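Local coordinates for hypothetical protein MJ1247 (Methanocaldococcus jannaschii, PDB 1JEO) that catalyses the isomerization between 3-hexulose 6-phosphate and fructose 6-phosphate, a sugar-phosphate step on the way to ribose 5-phosphate, at residues Leu15-Phe20 with Ile130-Lys135; Lys42-Gly47 with Thr75-Tyr80; Gly52-Cys57 with Thr149-Leu154; Ala59-His64 with Ser170-Arg175. One frame throughout, in Å; residues are numbered along the deposited sequence.

In the fold
Contact 2 alone lays a loop on a strand of the parallel sheet of this SIS domain; contacts 3 and 4 pair helices, and contact 1 joins the turn at 15-20 to the loop after strand 128-130. Contact 3, centred about 6 Å from the centre of the chain, is nearest the probable active site: the side chain of I54 comes within about 4 Å of that of E147, the inferred proton acceptor. Contact 1 touches it through F20 on F153 and V134 on T149, centres about 14 Å apart. Contact 4 uses the later part of helix 49-64, its centre about 16 Å from that of contact 3. Contact 2 meets this helix through I45, about 27 Å, centre to centre, from contact 1.

Contact 1: Leu15-Phe20 with Ile130-Lys135; sequences LILKKF and IPLEVK
F20, L17, I130 and L132 form the apolar part of this contact, between the turn leading into the short helix 19-22 and the end of strand 128-130, outermost in this chain, with the loop after it. The far end of the F20 ring does the touching: CZ lies 3.8 Å from I130 CG2. On the neighbouring ring atom, F20 CE1 is 3.9 Å from L132 CD2. Both methyls approach the ring obliquely. CG of F20 stands anti to its carbonyl carbon (chi1 -67°), which sends the ring across to the loop. The same L132 methyl also receives L17, whose CD2 is 3.9 Å from L132 CD2, and is thus shared by two residues of 15-20. With an alanine here instead of F20, I130 CG2 and L132 CD2 would probably lose their aromatic partner and a gap would open beside F153, whose ring F20 also meets. I16 adds van der Waals contact, its CD1 methyl 3.5 Å from E133 O.

The polar part is more exposed and runs through one water. It accepts from K19 NZ at 2.9 Å and from E133 N at 3.0 Å. It donates to P131 O at 2.8 Å and, at longer range, to E133 OE1. K19 also makes a cation-pi contact with W26.

No direct hydrogen bond joins the two segments. Apolar packing therefore holds the buried side, while the water, with two bonds accepted and two donated, links side chains and loop backbone. K19 NZ and E133 OE1, 4.9 Å apart, are thus bridged through the water rather than paired directly.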
loop_
_atom_site.group_PDB
_atom_site.type_symbol
_atom_site.label_atom_id
_atom_site.label_comp_id
_atom_site.label_asym_id
_atom_site.label_seq_id
_atom_site.Cartn_x
_atom_site.Cartn_y
_atom_site.Cartn_z
ATOM N N LEU A 15 13.451 -1.071 -11.045
ATOM C CA LEU A 15 14.677 -1.693 -10.536
ATOM C C LEU A 15 15.014 -1.297 -9.092
ATOM O O LEU A 15 15.719 -2.025 -8.398
ATOM C CB LEU A 15 15.865 -1.411 -11.467
ATOM C CG LEU A 15 15.840 -2.017 -12.879
ATOM C CD1 LEU A 15 17.088 -1.583 -13.629
ATOM C CD2 LEU A 15 15.742 -3.542 -12.848
ATOM N N ILE A 16 14.449 -0.175 -8.641
ATOM C CA ILE A 16 14.622 0.350 -7.279
ATOM C C ILE A 16 13.963 -0.613 -6.265
ATOM O O ILE A 16 14.393 -0.703 -5.110
ATOM C CB ILE A 16 14.040 1.816 -7.187
ATOM C CG1 ILE A 16 14.970 2.779 -7.940
ATOM C CG2 ILE A 16 13.808 2.281 -5.739
ATOM C CD1 ILE A 16 14.447 4.207 -8.083
ATOM N N LEU A 17 12.989 -1.395 -6.738
ATOM C CA LEU A 17 12.277 -2.367 -5.900
ATOM C C LEU A 17 13.110 -3.603 -5.525
ATOM O O LEU A 17 12.712 -4.384 -4.651
ATOM C CB LEU A 17 10.957 -2.782 -6.562
ATOM C CG LEU A 17 9.930 -1.663 -6.781
ATOM C CD1 LEU A 17 8.749 -2.181 -7.572
ATOM C CD2 LEU A 17 9.465 -1.090 -5.452
ATOM N N LYS A 18 14.289 -3.730 -6.144
ATOM C CA LYS A 18 15.225 -4.833 -5.894
ATOM C C LYS A 18 15.770 -4.788 -4.460
ATOM O O LYS A 18 16.069 -5.832 -3.879
ATOM C CB LYS A 18 16.379 -4.800 -6.912
ATOM C CG LYS A 18 17.218 -6.074 -6.981
ATOM C CD LYS A 18 18.321 -5.985 -8.027
ATOM C CE LYS A 18 19.181 -7.249 -8.022
ATOM N NZ LYS A 18 20.258 -7.223 -9.056
ATOM N N LYS A 19 15.808 -3.582 -3.879
ATOM C CA LYS A 19 16.290 -3.344 -2.506
ATOM C C LYS A 19 15.521 -4.156 -1.462
ATOM O O LYS A 19 16.090 -4.570 -0.453
ATOM C CB LYS A 19 16.153 -1.866 -2.125
ATOM C CG LYS A 19 16.955 -0.870 -2.947
ATOM C CD LYS A 19 16.776 0.571 -2.426
ATOM C CE LYS A 19 15.312 1.035 -2.438
ATOM N NZ LYS A 19 15.148 2.471 -2.094
ATOM N N PHE A 20 14.231 -4.381 -1.722
ATOM C CA PHE A 20 13.354 -5.135 -0.821
ATOM C C PHE A 20 13.664 -6.631 -0.723
ATOM O O PHE A 20 13.126 -7.329 0.145
ATOM C CB PHE A 20 11.884 -4.916 -1.203
ATOM C CG PHE A 20 11.402 -3.512 -0.965
ATOM C CD1 PHE A 20 11.322 -2.595 -2.028
ATOM C CD2 PHE A 20 11.040 -3.088 0.330
ATOM C CE1 PHE A 20 10.889 -1.258 -1.813
ATOM C CE2 PHE A 20 10.603 -1.759 0.570
ATOM C CZ PHE A 20 10.528 -0.840 -0.510
ATOM N N ILE A 130 7.372 3.524 4.431
ATOM C CA ILE A 130 8.003 2.850 3.296
ATOM C C ILE A 130 8.151 3.862 2.140
ATOM O O ILE A 130 7.211 4.065 1.366
ATOM C CB ILE A 130 7.203 1.576 2.835
ATOM C CG1 ILE A 130 7.031 0.593 4.006
ATOM C CG2 ILE A 130 7.936 0.878 1.668
ATOM C CD1 ILE A 130 6.217 -0.665 3.692
ATOM N N PRO A 131 9.321 4.541 2.037
ATOM C CA PRO A 131 9.541 5.518 0.962
ATOM C C PRO A 131 9.887 4.845 -0.369
ATOM O O PRO A 131 10.655 3.884 -0.403
ATOM C CB PRO A 131 10.744 6.332 1.467
ATOM C CG PRO A 131 10.832 6.017 2.939
ATOM C CD PRO A 131 10.457 4.575 2.977
ATOM N N LEU A 132 9.246 5.298 -1.445
ATOM C CA LEU A 132 9.510 4.789 -2.788
ATOM C C LEU A 132 9.997 6.008 -3.565
ATOM O O LEU A 132 9.224 6.699 -4.241
ATOM C CB LEU A 132 8.254 4.157 -3.422
ATOM C CG LEU A 132 7.651 2.898 -2.779
ATOM C CD1 LEU A 132 6.371 2.537 -3.478
ATOM C CD2 LEU A 132 8.615 1.724 -2.818
ATOM N N GLU A 133 11.284 6.302 -3.373
ATOM C CA GLU A 133 11.963 7.442 -3.991
ATOM C C GLU A 133 12.295 7.179 -5.454
ATOM O O GLU A 133 13.344 6.623 -5.797
ATOM C CB GLU A 133 13.212 7.804 -3.181
ATOM C CG GLU A 133 12.892 8.208 -1.745
ATOM C CD GLU A 133 14.096 8.142 -0.827
ATOM O OE1 GLU A 133 14.518 7.016 -0.478
ATOM O OE2 GLU A 133 14.612 9.215 -0.449
ATOM N N VAL A 134 11.345 7.562 -6.303
ATOM C CA VAL A 134 11.433 7.389 -7.747
ATOM C C VAL A 134 11.835 8.650 -8.500
ATOM O O VAL A 134 11.711 9.762 -7.982
ATOM C CB VAL A 134 10.097 6.867 -8.313
ATOM C CG1 VAL A 134 9.875 5.441 -7.855
ATOM C CG2 VAL A 134 8.942 7.757 -7.880
ATOM N N LYS A 135 12.267 8.456 -9.744
ATOM C CA LYS A 135 12.687 9.545 -10.619
ATOM C C LYS A 135 11.478 10.122 -11.364
ATOM O O LYS A 135 10.667 9.380 -11.928
ATOM C CB LYS A 135 13.737 9.036 -11.618
ATOM C CG LYS A 135 14.745 10.079 -12.097
ATOM C CD LYS A 135 15.779 10.405 -11.022
ATOM C CE LYS A 135 16.778 11.445 -11.507
ATOM N NZ LYS A 135 17.789 11.768 -10.463
HETATM O O HOH W 1 13.025 4.425 -1.846
#

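Contact 2: Lys42-Gly47 with Thr75-Tyr80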
loop_
_atom_site.group_PDB
_atom_site.type_symbol
_atom_site.label_atom_id
_atom_site.label_comp_id
_atom_site.label_asym_id
_atom_site.label_seq_id
_atom_site.Cartn_x
_atom_site.Cartn_y
_atom_site.Cartn_z
ATOM N N LYS A 42 -8.766 -6.516 10.913
ATOM C CA LYS A 42 -9.294 -5.904 9.687
ATOM C C LYS A 42 -8.220 -4.963 9.130
ATOM O O LYS A 42 -7.449 -4.371 9.890
ATOM C CB LYS A 42 -10.606 -5.129 9.931
ATOM C CG LYS A 42 -11.711 -5.891 10.681
ATOM C CD LYS A 42 -13.084 -5.210 10.640
ATOM C CE LYS A 42 -13.124 -3.828 11.300
ATOM N NZ LYS A 42 -12.870 -3.803 12.761
ATOM N N ILE A 43 -8.135 -4.871 7.802
ATOM C CA ILE A 43 -7.145 -4.018 7.133
ATOM C C ILE A 43 -7.843 -2.896 6.364
ATOM O O ILE A 43 -8.738 -3.147 5.557
ATOM C CB ILE A 43 -6.232 -4.847 6.173
ATOM C CG1 ILE A 43 -5.567 -5.994 6.944
ATOM C CG2 ILE A 43 -5.125 -3.958 5.575
ATOM C CD1 ILE A 43 -5.236 -7.187 6.115
ATOM N N PHE A 44 -7.423 -1.660 6.630
ATOM C CA PHE A 44 -7.993 -0.471 5.994
ATOM C C PHE A 44 -6.990 0.234 5.095
ATOM O O PHE A 44 -5.855 0.482 5.494
ATOM C CB PHE A 44 -8.495 0.518 7.053
ATOM C CG PHE A 44 -9.686 0.037 7.829
ATOM C CD1 PHE A 44 -9.540 -0.916 8.859
ATOM C CD2 PHE A 44 -10.963 0.551 7.556
ATOM C CE1 PHE A 44 -10.656 -1.346 9.612
ATOM C CE2 PHE A 44 -12.091 0.129 8.303
ATOM C CZ PHE A 44 -11.934 -0.822 9.333
ATOM N N ILE A 45 -7.410 0.534 3.869
ATOM C CA ILE A 45 -6.552 1.220 2.905
ATOM C C ILE A 45 -7.190 2.562 2.530
ATOM O O ILE A 45 -8.409 2.655 2.394
ATOM C CB ILE A 45 -6.361 0.401 1.575
ATOM C CG1 ILE A 45 -6.169 -1.105 1.828
ATOM C CG2 ILE A 45 -5.215 0.989 0.736
ATOM C CD1 ILE A 45 -4.910 -1.523 2.523
ATOM N N PHE A 46 -6.357 3.592 2.368
ATOM C CA PHE A 46 -6.822 4.919 1.961
ATOM C C PHE A 46 -5.776 5.675 1.147
ATOM O O PHE A 46 -4.566 5.533 1.353
ATOM C CB PHE A 46 -7.277 5.782 3.159
ATOM C CG PHE A 46 -7.961 7.081 2.759
ATOM C CD1 PHE A 46 -9.170 7.068 2.020
ATOM C CD2 PHE A 46 -7.383 8.325 3.083
ATOM C CE1 PHE A 46 -9.798 8.275 1.605
ATOM C CE2 PHE A 46 -7.999 9.545 2.674
ATOM C CZ PHE A 46 -9.212 9.516 1.934
ATOM N N GLY A 47 -6.296 6.522 0.266
ATOM C CA GLY A 47 -5.502 7.368 -0.595
ATOM C C GLY A 47 -6.477 8.241 -1.359
ATOM O O GLY A 47 -7.656 7.893 -1.497
ATOM N N THR A 75 -19.051 2.336 0.762
ATOM C CA THR A 75 -20.315 1.900 1.361
ATOM C C THR A 75 -20.336 1.053 2.631
ATOM O O THR A 75 -20.869 1.482 3.657
ATOM C CB THR A 75 -21.223 1.236 0.289
ATOM O OG1 THR A 75 -21.235 2.050 -0.889
ATOM C CG2 THR A 75 -22.652 1.086 0.789
ATOM N N THR A 76 -19.747 -0.134 2.560
ATOM C CA THR A 76 -19.763 -1.047 3.687
ATOM C C THR A 76 -18.512 -1.102 4.558
ATOM O O THR A 76 -18.296 -2.078 5.274
ATOM C CB THR A 76 -20.194 -2.449 3.227
ATOM O OG1 THR A 76 -19.330 -2.903 2.178
ATOM C CG2 THR A 76 -21.645 -2.404 2.719
ATOM N N THR A 77 -17.727 -0.027 4.536
ATOM C CA THR A 77 -16.508 0.062 5.346
ATOM C C THR A 77 -16.900 0.412 6.798
ATOM O O THR A 77 -17.532 1.450 7.044
ATOM C CB THR A 77 -15.510 1.079 4.731
ATOM O OG1 THR A 77 -15.087 0.596 3.451
ATOM C CG2 THR A 77 -14.285 1.265 5.607
ATOM N N PRO A 78 -16.571 -0.478 7.764
ATOM C CA PRO A 78 -16.880 -0.292 9.181
ATOM C C PRO A 78 -15.895 0.552 9.978
ATOM O O PRO A 78 -14.953 1.129 9.426
ATOM C CB PRO A 78 -16.900 -1.723 9.702
ATOM C CG PRO A 78 -15.813 -2.351 8.960
ATOM C CD PRO A 78 -15.986 -1.817 7.555
ATOM N N SER A 79 -16.109 0.551 11.292
ATOM C CA SER A 79 -15.282 1.272 12.249
ATOM C C SER A 79 -13.903 0.654 12.403
ATOM O O SER A 79 -13.739 -0.567 12.303
ATOM C CB SER A 79 -15.964 1.289 13.617
ATOM O OG SER A 79 -16.307 -0.024 14.021
ATOM N N TYR A 80 -12.921 1.524 12.617
ATOM C CA TYR A 80 -11.531 1.139 12.831
ATOM C C TYR A 80 -11.407 0.817 14.321
ATOM O O TYR A 80 -11.756 1.645 15.169
ATOM C CB TYR A 80 -10.624 2.312 12.448
ATOM C CG TYR A 80 -9.138 2.028 12.458
ATOM C CD1 TYR A 80 -8.530 1.333 11.402
ATOM C CD2 TYR A 80 -8.329 2.458 13.526
ATOM C CE1 TYR A 80 -7.141 1.068 11.407
ATOM C CE2 TYR A 80 -6.942 2.198 13.547
ATOM C CZ TYR A 80 -6.357 1.504 12.484
ATOM O OH TYR A 80 -5.006 1.269 12.495
#
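Aromatic packing of F44 against the loop 75-80 defines this contact. In the parallel sheet of this alpha/beta SIS domain strand 43-46 lies between 69-71 and 85-89, so the connection from 69-71 to 85-89 has to pass it, and the loop does so over F44. Y80 meets F44 in an offset edge-to-face pair, with the edge of the tyrosine turned to one face of the phenylalanine. The centroids are 5.4 Å apart and the planes stand at 69°, with Y80 CD1 3.5 Å from F44 CD1. Y80 reaches this place because its CG is anti to the backbone N (chi1 -173°). Around the rim of the same phenylalanine the loop closes in: P78 O lies at the ring edge, 3.2 Å from F44 CE2, where the carbonyl dipole faces the C-H groups. T77 CG2 is also at the edge, 3.7 Å from F44 CE2.

The K42 chain is bent at its last two torsions, which brings CE to 3.9 Å from P78 CG and lets NZ make a weak hydrogen bond of 3.4 Å to S79 O. The stronger partners of that ammonium are D84 and E81, with which it forms salt bridges. The Y80 hydroxyl is bonded to N109, and T77 OG1 to F71 O.

F44 also touches L86 of strand 85-89, while I43 and I45 point their side chains to helix 49-64, so the loop packs on the sheet face away from that helix.

Contact 3: Gly52-Cys57 with Thr149-Leu154; sequences GYIGRC and TALIFL
I54 and L151 meet where helix 49-64 runs nearly parallel to helix 144-164, the local axes 9.7 Å apart and at 13° to each other. The densely packed part centres on I54, which touches three residues of the facing helix. Its side chain crosses that of L151 at about a right angle, and CG1 lies 3.9 Å from L151 CB. The other branch, CG2, enters between residues of that helix: it is 4.0 Å from the backbone L151 N, with A150 CB at 4.3 Å and L154 CD1 at 4.2 Å. The backbones are also closest here, the two CA atoms of I54 and L151 standing 5.7 Å apart.

The sparser part lies one turn on, toward the exposed C57. L151 has CG anti to its backbone N (chi1 178°), which carries CD1 along the outside of the interface to 3.8 Å from C57 CB. The sulfur is a little farther from that methyl. This edge has one leucine methyl against one cysteine, whereas the inner side has A150 and L154 buried behind the isoleucine.

No hydrogen bond or charge pair links these segments; the grip is almost wholly apolar packing. The side chain of I54 also comes within about 4 Å of that of E147, the inferred proton acceptor. The packing thus puts aliphatic carbon beside the E147 carboxylate's own helix and may help to fix that helix against 49-64.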
loop_
_atom_site.group_PDB
_atom_site.type_symbol
_atom_site.label_atom_id
_atom_site.label_comp_id
_atom_site.label_asym_id
_atom_site.label_seq_id
_atom_site.Cartn_x
_atom_site.Cartn_y
_atom_site.Cartn_z
ATOM N N GLY A 52 -5.258 6.695 -4.590
ATOM C CA GLY A 52 -6.396 5.964 -4.053
ATOM C C GLY A 52 -6.873 4.826 -4.932
ATOM O O GLY A 52 -7.323 3.797 -4.420
ATOM N N TYR A 53 -6.775 5.011 -6.250
ATOM C CA TYR A 53 -7.178 3.990 -7.225
ATOM C C TYR A 53 -6.208 2.814 -7.169
ATOM O O TYR A 53 -6.620 1.657 -7.257
ATOM C CB TYR A 53 -7.254 4.578 -8.641
ATOM C CG TYR A 53 -8.275 5.690 -8.791
ATOM C CD1 TYR A 53 -7.982 6.841 -9.550
ATOM C CD2 TYR A 53 -9.531 5.619 -8.145
ATOM C CE1 TYR A 53 -8.914 7.911 -9.656
ATOM C CE2 TYR A 53 -10.470 6.676 -8.244
ATOM C CZ TYR A 53 -10.151 7.814 -8.997
ATOM O OH TYR A 53 -11.058 8.841 -9.070
ATOM N N ILE A 54 -4.931 3.133 -6.950
ATOM C CA ILE A 54 -3.863 2.140 -6.808
ATOM C C ILE A 54 -4.113 1.421 -5.468
ATOM O O ILE A 54 -3.952 0.200 -5.372
ATOM C CB ILE A 54 -2.442 2.834 -6.880
ATOM C CG1 ILE A 54 -1.911 2.824 -8.323
ATOM C CG2 ILE A 54 -1.398 2.132 -5.993
ATOM C CD1 ILE A 54 -2.709 3.594 -9.342
ATOM N N GLY A 55 -4.576 2.189 -4.475
ATOM C CA GLY A 55 -4.895 1.659 -3.156
ATOM C C GLY A 55 -6.030 0.654 -3.201
ATOM O O GLY A 55 -5.975 -0.383 -2.540
ATOM N N ARG A 56 -7.023 0.942 -4.043
ATOM C CA ARG A 56 -8.180 0.068 -4.251
ATOM C C ARG A 56 -7.760 -1.257 -4.917
ATOM O O ARG A 56 -8.304 -2.314 -4.594
ATOM C CB ARG A 56 -9.251 0.771 -5.096
ATOM C CG ARG A 56 -10.080 1.809 -4.355
ATOM C CD ARG A 56 -11.048 2.517 -5.291
ATOM N NE ARG A 56 -11.885 3.531 -4.649
ATOM C CZ ARG A 56 -11.535 4.804 -4.470
ATOM N NH1 ARG A 56 -10.346 5.246 -4.870
ATOM N NH2 ARG A 56 -12.385 5.649 -3.902
ATOM N N CYS A 57 -6.762 -1.197 -5.803
ATOM C CA CYS A 57 -6.243 -2.391 -6.486
ATOM C C CYS A 57 -5.644 -3.381 -5.482
ATOM O O CYS A 57 -5.816 -4.595 -5.612
ATOM C CB CYS A 57 -5.176 -2.015 -7.513
ATOM S SG CYS A 57 -5.773 -1.107 -8.941
ATOM N N THR A 149 5.005 2.689 -9.644
ATOM C CA THR A 149 5.923 1.895 -8.824
ATOM C C THR A 149 5.225 1.318 -7.594
ATOM O O THR A 149 5.503 0.182 -7.213
ATOM C CB THR A 149 7.153 2.736 -8.411
ATOM O OG1 THR A 149 7.719 3.339 -9.584
ATOM C CG2 THR A 149 8.225 1.878 -7.747
ATOM N N ALA A 150 4.300 2.091 -7.014
ATOM C CA ALA A 150 3.531 1.669 -5.841
ATOM C C ALA A 150 2.608 0.509 -6.182
ATOM O O ALA A 150 2.503 -0.422 -5.398
ATOM C CB ALA A 150 2.734 2.838 -5.245
ATOM N N LEU A 151 1.998 0.539 -7.372
ATOM C CA LEU A 151 1.112 -0.548 -7.823
ATOM C C LEU A 151 1.923 -1.832 -7.963
ATOM O O LEU A 151 1.516 -2.881 -7.455
ATOM C CB LEU A 151 0.438 -0.224 -9.169
ATOM C CG LEU A 151 -0.479 -1.297 -9.796
ATOM C CD1 LEU A 151 -1.682 -1.581 -8.901
ATOM C CD2 LEU A 151 -0.944 -0.864 -11.183
ATOM N N ILE A 152 3.094 -1.716 -8.592
ATOM C CA ILE A 152 3.988 -2.855 -8.795
ATOM C C ILE A 152 4.496 -3.399 -7.452
ATOM O O ILE A 152 4.439 -4.606 -7.233
ATOM C CB ILE A 152 5.119 -2.511 -9.810
ATOM C CG1 ILE A 152 4.478 -2.315 -11.190
ATOM C CG2 ILE A 152 6.170 -3.637 -9.884
ATOM C CD1 ILE A 152 5.353 -1.686 -12.251
ATOM N N PHE A 153 4.852 -2.501 -6.527
ATOM C CA PHE A 153 5.321 -2.875 -5.181
ATOM C C PHE A 153 4.225 -3.641 -4.434
ATOM O O PHE A 153 4.488 -4.693 -3.848
ATOM C CB PHE A 153 5.732 -1.622 -4.372
ATOM C CG PHE A 153 6.044 -1.894 -2.909
ATOM C CD1 PHE A 153 7.176 -2.655 -2.540
ATOM C CD2 PHE A 153 5.179 -1.426 -1.897
ATOM C CE1 PHE A 153 7.439 -2.952 -1.179
ATOM C CE2 PHE A 153 5.429 -1.714 -0.528
ATOM C CZ PHE A 153 6.561 -2.479 -0.167
ATOM N N LEU A 154 3.007 -3.100 -4.468
ATOM C CA LEU A 154 1.864 -3.708 -3.794
ATOM C C LEU A 154 1.465 -5.068 -4.357
ATOM O O LEU A 154 0.995 -5.924 -3.614
ATOM C CB LEU A 154 0.682 -2.736 -3.739
ATOM C CG LEU A 154 0.929 -1.543 -2.802
ATOM C CD1 LEU A 154 -0.160 -0.518 -2.991
ATOM C CD2 LEU A 154 1.047 -1.972 -1.345
#

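Contact 4: Ala59-His64 with Ser170-Arg175; sequences AMRLMH and SEIIKR
R175 sets CG anti to its carbonyl carbon (chi1 -68°) and runs extended from CG to NE, which carries its guanidinium alongside the carbonyl of H64, the last residue of helix 49-64. M63 answers with a chain bent at chi2 (-85°) and chi3, folding its methyl back so that M63 CE lies 3.6 Å from R175 CB. Farther along the arginine, CD is 3.6 Å from M63 O. The helices cross steeply here, the local axes at 103°.

I172 fills the other half of the contact. Its CG2 methyl meets the imidazole obliquely, 3.9 Å from both CG and CD2 of H64, and CG1 lies against H64 CB. The ring of H64 meets that of H176 as well, the two planes nearly parallel.

At the polar end R175 NH1 gives a weak hydrogen bond of 3.4 Å to H64 O, which lies near the guanidinium plane. E171 OE2 takes a firmer bond from R175 NH1 at 3.1 Å, as part of a salt bridge, and is approached from above the carboxylate plane. A leucine in place of R175 would probably leave E171 without its charge partner and H64 O without this donor.

Helix 169-175 is thus attached at the protein surface by an isoleucine methyl on the imidazole, methionine-arginine packing and one weak bond. E171 OE2, bonded by NH1 and weakly by NH2, probably limits the guanidinium's turning. Its positive charge probably offsets two neighbouring acceptors, H64 O and E171 O, 3.2 Å apart.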
loop_
_atom_site.group_PDB
_atom_site.type_symbol
_atom_site.label_atom_id
_atom_site.label_comp_id
_atom_site.label_asym_id
_atom_site.label_seq_id
_atom_site.Cartn_x
_atom_site.Cartn_y
_atom_site.Cartn_z
ATOM N N ALA A 59 -6.412 -3.270 -2.083
ATOM C CA ALA A 59 -7.510 -3.611 -1.169
ATOM C C ALA A 59 -8.334 -4.785 -1.692
ATOM O O ALA A 59 -8.659 -5.710 -0.940
ATOM C CB ALA A 59 -8.406 -2.401 -0.935
ATOM N N MET A 60 -8.583 -4.770 -3.003
ATOM C CA MET A 60 -9.333 -5.825 -3.687
ATOM C C MET A 60 -8.551 -7.142 -3.657
ATOM O O MET A 60 -9.112 -8.196 -3.343
ATOM C CB MET A 60 -9.612 -5.425 -5.140
ATOM C CG MET A 60 -10.440 -6.436 -5.916
ATOM S SD MET A 60 -10.683 -5.997 -7.622
ATOM C CE MET A 60 -12.069 -4.885 -7.446
ATOM N N ARG A 61 -7.247 -7.054 -3.919
ATOM C CA ARG A 61 -6.384 -8.230 -3.937
ATOM C C ARG A 61 -6.206 -8.888 -2.554
ATOM O O ARG A 61 -6.168 -10.116 -2.464
ATOM C CB ARG A 61 -5.053 -7.903 -4.625
ATOM C CG ARG A 61 -4.352 -9.097 -5.266
ATOM C CD ARG A 61 -5.135 -9.827 -6.351
ATOM N NE ARG A 61 -4.720 -9.459 -7.704
ATOM C CZ ARG A 61 -5.526 -9.456 -8.760
ATOM N NH1 ARG A 61 -6.802 -9.796 -8.634
ATOM N NH2 ARG A 61 -5.061 -9.100 -9.949
ATOM N N LEU A 62 -6.200 -8.082 -1.486
ATOM C CA LEU A 62 -6.088 -8.596 -0.111
ATOM C C LEU A 62 -7.353 -9.365 0.258
ATOM O O LEU A 62 -7.298 -10.385 0.956
ATOM C CB LEU A 62 -5.878 -7.464 0.892
ATOM C CG LEU A 62 -4.473 -6.903 1.096
ATOM C CD1 LEU A 62 -4.551 -5.789 2.120
ATOM C CD2 LEU A 62 -3.503 -7.996 1.564
ATOM N N MET A 63 -8.477 -8.888 -0.276
ATOM C CA MET A 63 -9.786 -9.500 -0.079
ATOM C C MET A 63 -9.795 -10.855 -0.803
ATOM O O MET A 63 -10.279 -11.846 -0.248
ATOM C CB MET A 63 -10.874 -8.559 -0.619
ATOM C CG MET A 63 -12.316 -9.037 -0.507
ATOM S SD MET A 63 -12.849 -10.101 -1.868
ATOM C CE MET A 63 -13.333 -11.432 -0.911
ATOM N N HIS A 64 -9.214 -10.895 -2.006
ATOM C CA HIS A 64 -9.125 -12.111 -2.826
ATOM C C HIS A 64 -8.377 -13.241 -2.116
ATOM O O HIS A 64 -8.683 -14.417 -2.321
ATOM C CB HIS A 64 -8.424 -11.820 -4.158
ATOM C CG HIS A 64 -9.236 -11.014 -5.121
ATOM N ND1 HIS A 64 -10.610 -10.925 -5.053
ATOM C CD2 HIS A 64 -8.865 -10.279 -6.196
ATOM C CE1 HIS A 64 -11.046 -10.172 -6.048
ATOM N NE2 HIS A 64 -10.009 -9.768 -6.756
ATOM N N SER A 170 -6.449 -20.406 -7.214
ATOM C CA SER A 170 -7.783 -20.926 -6.886
ATOM C C SER A 170 -8.462 -20.191 -5.729
ATOM O O SER A 170 -9.689 -20.129 -5.667
ATOM C CB SER A 170 -7.714 -22.427 -6.586
ATOM O OG SER A 170 -6.935 -22.696 -5.434
ATOM N N GLU A 171 -7.651 -19.626 -4.830
ATOM C CA GLU A 171 -8.141 -18.863 -3.679
ATOM C C GLU A 171 -8.762 -17.555 -4.153
ATOM O O GLU A 171 -9.782 -17.113 -3.621
ATOM C CB GLU A 171 -6.997 -18.561 -2.700
ATOM C CG GLU A 171 -6.458 -19.768 -1.931
ATOM C CD GLU A 171 -7.475 -20.377 -0.974
ATOM O OE1 GLU A 171 -7.736 -21.594 -1.089
ATOM O OE2 GLU A 171 -8.011 -19.646 -0.114
ATOM N N ILE A 172 -8.159 -16.984 -5.196
ATOM C CA ILE A 172 -8.610 -15.734 -5.799
ATOM C C ILE A 172 -9.924 -15.916 -6.561
ATOM O O ILE A 172 -10.850 -15.133 -6.349
ATOM C CB ILE A 172 -7.501 -15.118 -6.707
ATOM C CG1 ILE A 172 -6.293 -14.744 -5.835
ATOM C CG2 ILE A 172 -8.018 -13.891 -7.478
ATOM C CD1 ILE A 172 -5.064 -14.348 -6.596
ATOM N N ILE A 173 -10.023 -16.975 -7.376
ATOM C CA ILE A 173 -11.231 -17.267 -8.177
ATOM C C ILE A 173 -12.450 -17.508 -7.274
ATOM O O ILE A 173 -13.562 -17.089 -7.600
ATOM C CB ILE A 173 -11.072 -18.534 -9.096
ATOM C CG1 ILE A 173 -9.703 -18.588 -9.792
ATOM C CG2 ILE A 173 -12.209 -18.595 -10.132
ATOM C CD1 ILE A 173 -9.474 -17.598 -10.906
ATOM N N LYS A 174 -12.210 -18.157 -6.131
ATOM C CA LYS A 174 -13.241 -18.485 -5.143
ATOM C C LYS A 174 -13.904 -17.240 -4.534
ATOM O O LYS A 174 -15.116 -17.228 -4.314
ATOM C CB LYS A 174 -12.622 -19.369 -4.037
ATOM C CG LYS A 174 -13.549 -19.826 -2.888
ATOM C CD LYS A 174 -14.654 -20.773 -3.351
ATOM C CE LYS A 174 -15.522 -21.233 -2.193
ATOM N NZ LYS A 174 -16.562 -22.198 -2.649
ATOM N N ARG A 175 -13.111 -16.190 -4.328
ATOM C CA ARG A 175 -13.590 -14.951 -3.712
ATOM C C ARG A 175 -13.782 -13.757 -4.649
ATOM O O ARG A 175 -14.274 -12.705 -4.227
ATOM C CB ARG A 175 -12.654 -14.564 -2.570
ATOM C CG ARG A 175 -12.700 -15.505 -1.391
ATOM C CD ARG A 175 -11.695 -15.105 -0.344
ATOM N NE ARG A 175 -11.484 -16.167 0.637
ATOM C CZ ARG A 175 -10.498 -17.061 0.583
ATOM N NH1 ARG A 175 -9.612 -17.034 -0.408
ATOM N NH2 ARG A 175 -10.389 -17.978 1.535
#